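Local coordinates for lombricine kinase (Urechis caupo, PDB 3JPZ), which catalyses the reversible transfer of a phosphoryl group between ATP and the guanidino compound lombricine, as a member of the phosphagen kinase family, at residues P130-E142 against N191-G203. Numbering follows the deposited sequence.
Sequences PPSCTRGERREVE and NSASVRDWPDARG. With NO3 (nitrate ion), chain C.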
loop_
_atom_site.group_PDB
_atom_site.type_symbol
_atom_site.label_atom_id
_atom_site.label_comp_id
_atom_site.label_asym_id
_atom_site.label_seq_id
_atom_site.Cartn_x
_atom_site.Cartn_y
_atom_site.Cartn_z
ATOM N N PRO A 130 4.116 9.318 10.060
ATOM C CA PRO A 130 3.865 8.961 8.657
ATOM C C PRO A 130 2.629 8.089 8.402
ATOM O O PRO A 130 2.000 8.248 7.366
ATOM C CB PRO A 130 5.132 8.201 8.272
ATOM C CG PRO A 130 6.192 8.856 9.088
ATOM C CD PRO A 130 5.542 9.192 10.404
ATOM N N PRO A 131 2.288 7.171 9.319
ATOM C CA PRO A 131 1.112 6.356 9.007
ATOM C C PRO A 131 -0.182 7.168 8.926
ATOM O O PRO A 131 -1.060 6.797 8.144
ATOM C CB PRO A 131 1.053 5.353 10.174
ATOM C CG PRO A 131 2.455 5.316 10.712
ATOM C CD PRO A 131 2.950 6.733 10.555
ATOM N N SER A 132 -0.284 8.253 9.694
ATOM C CA SER A 132 -1.546 8.969 9.857
ATOM C C SER A 132 -1.482 10.461 9.526
ATOM O O SER A 132 -2.494 11.146 9.591
ATOM C CB SER A 132 -2.041 8.818 11.293
ATOM O OG SER A 132 -2.260 7.458 11.613
ATOM N N CYS A 133 -0.305 10.963 9.177
ATOM C CA CYS A 133 -0.142 12.389 8.937
ATOM C C CYS A 133 -0.735 12.804 7.597
ATOM O O CYS A 133 -0.632 12.086 6.605
ATOM C CB CYS A 133 1.336 12.769 8.961
ATOM S SG CYS A 133 2.282 12.036 7.597
ATOM N N THR A 134 -1.346 13.982 7.569
ATOM C CA THR A 134 -1.856 14.524 6.330
ATOM C C THR A 134 -0.673 15.069 5.547
ATOM O O THR A 134 0.417 15.207 6.097
ATOM C CB THR A 134 -2.834 15.680 6.600
ATOM O OG1 THR A 134 -2.197 16.643 7.448
ATOM C CG2 THR A 134 -4.095 15.173 7.273
ATOM N N ARG A 135 -0.887 15.371 4.269
ATOM C CA ARG A 135 0.099 16.088 3.463
ATOM C C ARG A 135 0.503 17.416 4.109
ATOM O O ARG A 135 1.651 17.837 4.004
ATOM C CB ARG A 135 -0.458 16.371 2.069
ATOM C CG ARG A 135 -0.252 15.248 1.074
ATOM C CD ARG A 135 -0.776 15.663 -0.281
ATOM N NE ARG A 135 -2.184 16.020 -0.201
ATOM C CZ ARG A 135 -3.185 15.159 -0.331
ATOM N NH1 ARG A 135 -4.442 15.583 -0.240
ATOM N NH2 ARG A 135 -2.928 13.877 -0.555
ATOM N N GLY A 136 -0.445 18.074 4.765
ATOM C CA GLY A 136 -0.181 19.355 5.396
ATOM C C GLY A 136 0.684 19.197 6.634
ATOM O O GLY A 136 1.635 19.952 6.848
ATOM N N GLU A 137 0.348 18.210 7.455
ATOM C CA GLU A 137 1.121 17.916 8.644
ATOM C C GLU A 137 2.554 17.608 8.246
ATOM O O GLU A 137 3.498 18.092 8.861
ATOM C CB GLU A 137 0.531 16.712 9.371
ATOM C CG GLU A 137 -0.623 17.028 10.295
ATOM C CD GLU A 137 -1.082 15.804 11.065
ATOM O OE1 GLU A 137 -1.600 14.863 10.430
ATOM O OE2 GLU A 137 -0.925 15.784 12.301
ATOM N N ARG A 138 2.702 16.807 7.199
ATOM C CA ARG A 138 4.001 16.302 6.781
ATOM C C ARG A 138 4.872 17.432 6.282
ATOM O O ARG A 138 6.080 17.449 6.515
ATOM C CB ARG A 138 3.824 15.268 5.668
ATOM C CG ARG A 138 5.025 14.366 5.454
ATOM C CD ARG A 138 4.843 13.492 4.222
ATOM N NE ARG A 138 3.864 12.430 4.443
ATOM C CZ ARG A 138 2.666 12.359 3.868
ATOM N NH1 ARG A 138 2.264 13.281 3.005
ATOM N NH2 ARG A 138 1.867 11.346 4.153
ATOM N N ARG A 139 4.251 18.366 5.572
ATOM C CA ARG A 139 4.953 19.539 5.086
ATOM C C ARG A 139 5.397 20.395 6.257
ATOM O O ARG A 139 6.418 21.054 6.174
ATOM C CB ARG A 139 4.057 20.363 4.156
ATOM C CG ARG A 139 3.923 19.790 2.759
ATOM C CD ARG A 139 2.615 20.226 2.136
ATOM N NE ARG A 139 2.389 19.616 0.831
ATOM C CZ ARG A 139 1.330 19.868 0.071
ATOM N NH1 ARG A 139 0.397 20.721 0.490
ATOM N NH2 ARG A 139 1.208 19.268 -1.106
ATOM N N GLU A 140 4.613 20.388 7.334
ATOM C CA GLU A 140 4.950 21.119 8.552
ATOM C C GLU A 140 6.130 20.469 9.272
ATOM O O GLU A 140 6.981 21.161 9.811
ATOM C CB GLU A 140 3.740 21.207 9.484
ATOM C CG GLU A 140 4.020 21.876 10.829
ATOM C CD GLU A 140 4.406 23.339 10.698
ATOM O OE1 GLU A 140 4.378 23.862 9.568
ATOM O OE2 GLU A 140 4.741 23.965 11.726
ATOM N N VAL A 141 6.182 19.141 9.291
ATOM C CA VAL A 141 7.379 18.463 9.777
ATOM C C VAL A 141 8.586 18.898 8.946
ATOM O O VAL A 141 9.586 19.374 9.485
ATOM C CB VAL A 141 7.274 16.927 9.699
ATOM C CG1 VAL A 141 8.592 16.316 10.095
ATOM C CG2 VAL A 141 6.172 16.413 10.597
ATOM N N GLU A 142 8.488 18.747 7.629
ATOM C CA GLU A 142 9.581 19.125 6.744
ATOM C C GLU A 142 9.987 20.581 6.956
ATOM O O GLU A 142 11.168 20.908 6.929
ATOM C CB GLU A 142 9.208 18.921 5.277
ATOM C CG GLU A 142 10.320 19.334 4.304
ATOM C CD GLU A 142 9.862 19.347 2.862
ATOM O OE1 GLU A 142 8.719 19.773 2.601
ATOM O OE2 GLU A 142 10.641 18.931 1.983
ATOM N N ASN A 191 1.913 -1.057 4.320
ATOM C CA ASN A 191 0.636 -1.404 4.912
ATOM C C ASN A 191 0.163 -0.385 5.965
ATOM O O ASN A 191 -1.023 -0.315 6.270
ATOM C CB ASN A 191 0.718 -2.812 5.505
ATOM C CG ASN A 191 0.965 -3.884 4.443
ATOM O OD1 ASN A 191 0.536 -3.758 3.301
ATOM N ND2 ASN A 191 1.648 -4.942 4.826
ATOM N N SER A 192 1.080 0.401 6.519
ATOM C CA SER A 192 0.701 1.442 7.480
ATOM C C SER A 192 0.343 2.760 6.787
ATOM O O SER A 192 0.127 3.781 7.442
ATOM C CB SER A 192 1.826 1.684 8.497
ATOM O OG SER A 192 2.993 2.180 7.870
ATOM N N ALA A 193 0.272 2.719 5.464
ATOM C CA ALA A 193 0.077 3.913 4.656
ATOM C C ALA A 193 1.106 4.968 5.022
ATOM O O ALA A 193 0.812 6.156 5.000
ATOM C CB ALA A 193 -1.332 4.461 4.843
ATOM N N SER A 194 2.317 4.535 5.355
ATOM C CA SER A 194 3.365 5.473 5.718
ATOM C C SER A 194 4.121 5.994 4.503
ATOM O O SER A 194 5.005 6.831 4.640
ATOM C CB SER A 194 4.328 4.838 6.715
ATOM O OG SER A 194 3.739 4.764 7.999
ATOM N N VAL A 195 3.760 5.520 3.315
ATOM C CA VAL A 195 4.401 5.988 2.079
ATOM C C VAL A 195 3.466 6.835 1.185
ATOM O O VAL A 195 3.692 6.978 -0.010
ATOM C CB VAL A 195 5.005 4.808 1.262
ATOM C CG1 VAL A 195 6.082 4.095 2.068
ATOM C CG2 VAL A 195 3.943 3.816 0.841
ATOM N N ARG A 196 2.437 7.426 1.780
ATOM C CA ARG A 196 1.490 8.249 1.027
ATOM C C ARG A 196 2.104 9.527 0.471
ATOM O O ARG A 196 2.941 10.152 1.105
ATOM C CB ARG A 196 0.303 8.624 1.910
ATOM C CG ARG A 196 -0.802 7.593 1.944
ATOM C CD ARG A 196 -1.782 7.864 3.083
ATOM N NE ARG A 196 -1.062 8.065 4.338
ATOM C CZ ARG A 196 -0.991 9.218 4.995
ATOM N NH1 ARG A 196 -1.623 10.306 4.549
ATOM N NH2 ARG A 196 -0.292 9.274 6.108
ATOM N N ASP A 197 1.644 9.918 -0.713
ATOM C CA ASP A 197 2.059 11.158 -1.355
ATOM C C ASP A 197 3.557 11.236 -1.597
ATOM O O ASP A 197 4.123 12.324 -1.613
ATOM C CB ASP A 197 1.632 12.351 -0.508
ATOM C CG ASP A 197 0.250 12.189 0.055
ATOM O OD1 ASP A 197 -0.708 12.172 -0.735
ATOM O OD2 ASP A 197 0.123 12.068 1.290
ATOM N N TRP A 198 4.195 10.088 -1.789
ATOM C CA TRP A 198 5.622 10.045 -2.056
ATOM C C TRP A 198 5.958 10.816 -3.320
ATOM O O TRP A 198 5.315 10.606 -4.343
ATOM C CB TRP A 198 6.087 8.607 -2.230
ATOM C CG TRP A 198 7.547 8.518 -2.096
ATOM C CD1 TRP A 198 8.466 8.646 -3.080
ATOM C CD2 TRP A 198 8.277 8.330 -0.882
ATOM N NE1 TRP A 198 9.729 8.529 -2.562
ATOM C CE2 TRP A 198 9.640 8.334 -1.213
ATOM C CE3 TRP A 198 7.905 8.142 0.450
ATOM C CZ2 TRP A 198 10.636 8.167 -0.264
ATOM C CZ3 TRP A 198 8.897 7.977 1.395
ATOM C CH2 TRP A 198 10.244 7.986 1.034
ATOM N N PRO A 199 6.981 11.697 -3.272
ATOM C CA PRO A 199 7.886 12.058 -2.180
ATOM C C PRO A 199 7.664 13.478 -1.659
ATOM O O PRO A 199 8.619 14.169 -1.301
ATOM C CB PRO A 199 9.251 12.025 -2.857
ATOM C CG PRO A 199 8.955 12.250 -4.362
ATOM C CD PRO A 199 7.455 12.296 -4.526
ATOM N N ASP A 200 6.419 13.920 -1.646
ATOM C CA ASP A 200 6.082 15.232 -1.116
ATOM C C ASP A 200 6.551 15.385 0.332
ATOM O O ASP A 200 6.216 14.570 1.196
ATOM C CB ASP A 200 4.576 15.440 -1.191
ATOM C CG ASP A 200 4.178 16.852 -0.861
ATOM O OD1 ASP A 200 4.621 17.368 0.187
ATOM O OD2 ASP A 200 3.429 17.437 -1.659
ATOM N N ALA A 201 7.339 16.428 0.581
ATOM C CA ALA A 201 7.853 16.727 1.917
ATOM C C ALA A 201 8.844 15.669 2.413
ATOM O O ALA A 201 9.039 15.511 3.615
ATOM C CB ALA A 201 6.708 16.889 2.905
ATOM N N ARG A 202 9.459 14.943 1.489
ATOM C CA ARG A 202 10.582 14.065 1.830
ATOM C C ARG A 202 11.850 14.756 1.397
ATOM O O ARG A 202 11.856 15.456 0.388
ATOM C CB ARG A 202 10.486 12.725 1.108
ATOM C CG ARG A 202 9.637 11.713 1.816
ATOM C CD ARG A 202 8.208 12.201 1.932
ATOM N NE ARG A 202 7.368 11.181 2.540
ATOM C CZ ARG A 202 6.104 10.944 2.214
ATOM N NH1 ARG A 202 5.508 11.661 1.276
ATOM N NH2 ARG A 202 5.440 9.975 2.825
ATOM N N GLY A 203 12.927 14.573 2.147
ATOM C CA GLY A 203 14.181 15.184 1.764
ATOM C C GLY A 203 15.395 14.649 2.481
ATOM O O GLY A 203 15.301 13.920 3.467
HETATM N N NO3 C . 1.603 -8.014 3.299
HETATM O O1 NO3 C . 0.893 -6.910 2.843
HETATM O O2 NO3 C . 2.284 -7.905 4.507
HETATM O O3 NO3 C . 1.633 -9.209 2.563
HETATM O O HOH W 1 3.127 16.061 2.542
#
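Arg196 reaches into the bend ahead of helix 135-149, where NH1 and NH2 grip Cys133 O end-on; NH2 also donates to Pro130 O at 2.8 Å. NE bonds to Ala193 O, and with three N-H groups engaged on carbonyls its rotation is restricted. In the tightly packed middle Arg138, with CG anti to the backbone N (chi1 -162°), enters the loop and lays CD over the centre of the Arg202 guanidinium; Trp198 CE3 lies over the opposite face, toward its rim. Arg138 NH1 meets Asp197 OD2 at 3.0 Å. Arg202 NH1 and NH2 both donate to Arg196 O, while its NE donates to Asn217 O. Asp197 is shared, since Arg135 NH2 meets OD1 at 2.8 Å from above the carboxylate plane; Arg135 NH1 pairs with Asp45 of the second subunit. The more open, water-bearing side lies at Arg139, which holds Asp200 side-on (NH2 to OD2 2.9 Å) and donates to Phe11 O of the second subunit; a water links Asp200 OD1, Arg138 NH1 and Arg135 O. Type II turns Val195-Trp198 and Pro199-Arg202 thus dock on the N-terminal end of helix 135-149, where Thr134 and Glu137 form a capping box, through a salt-bridge network beside the subunit interface.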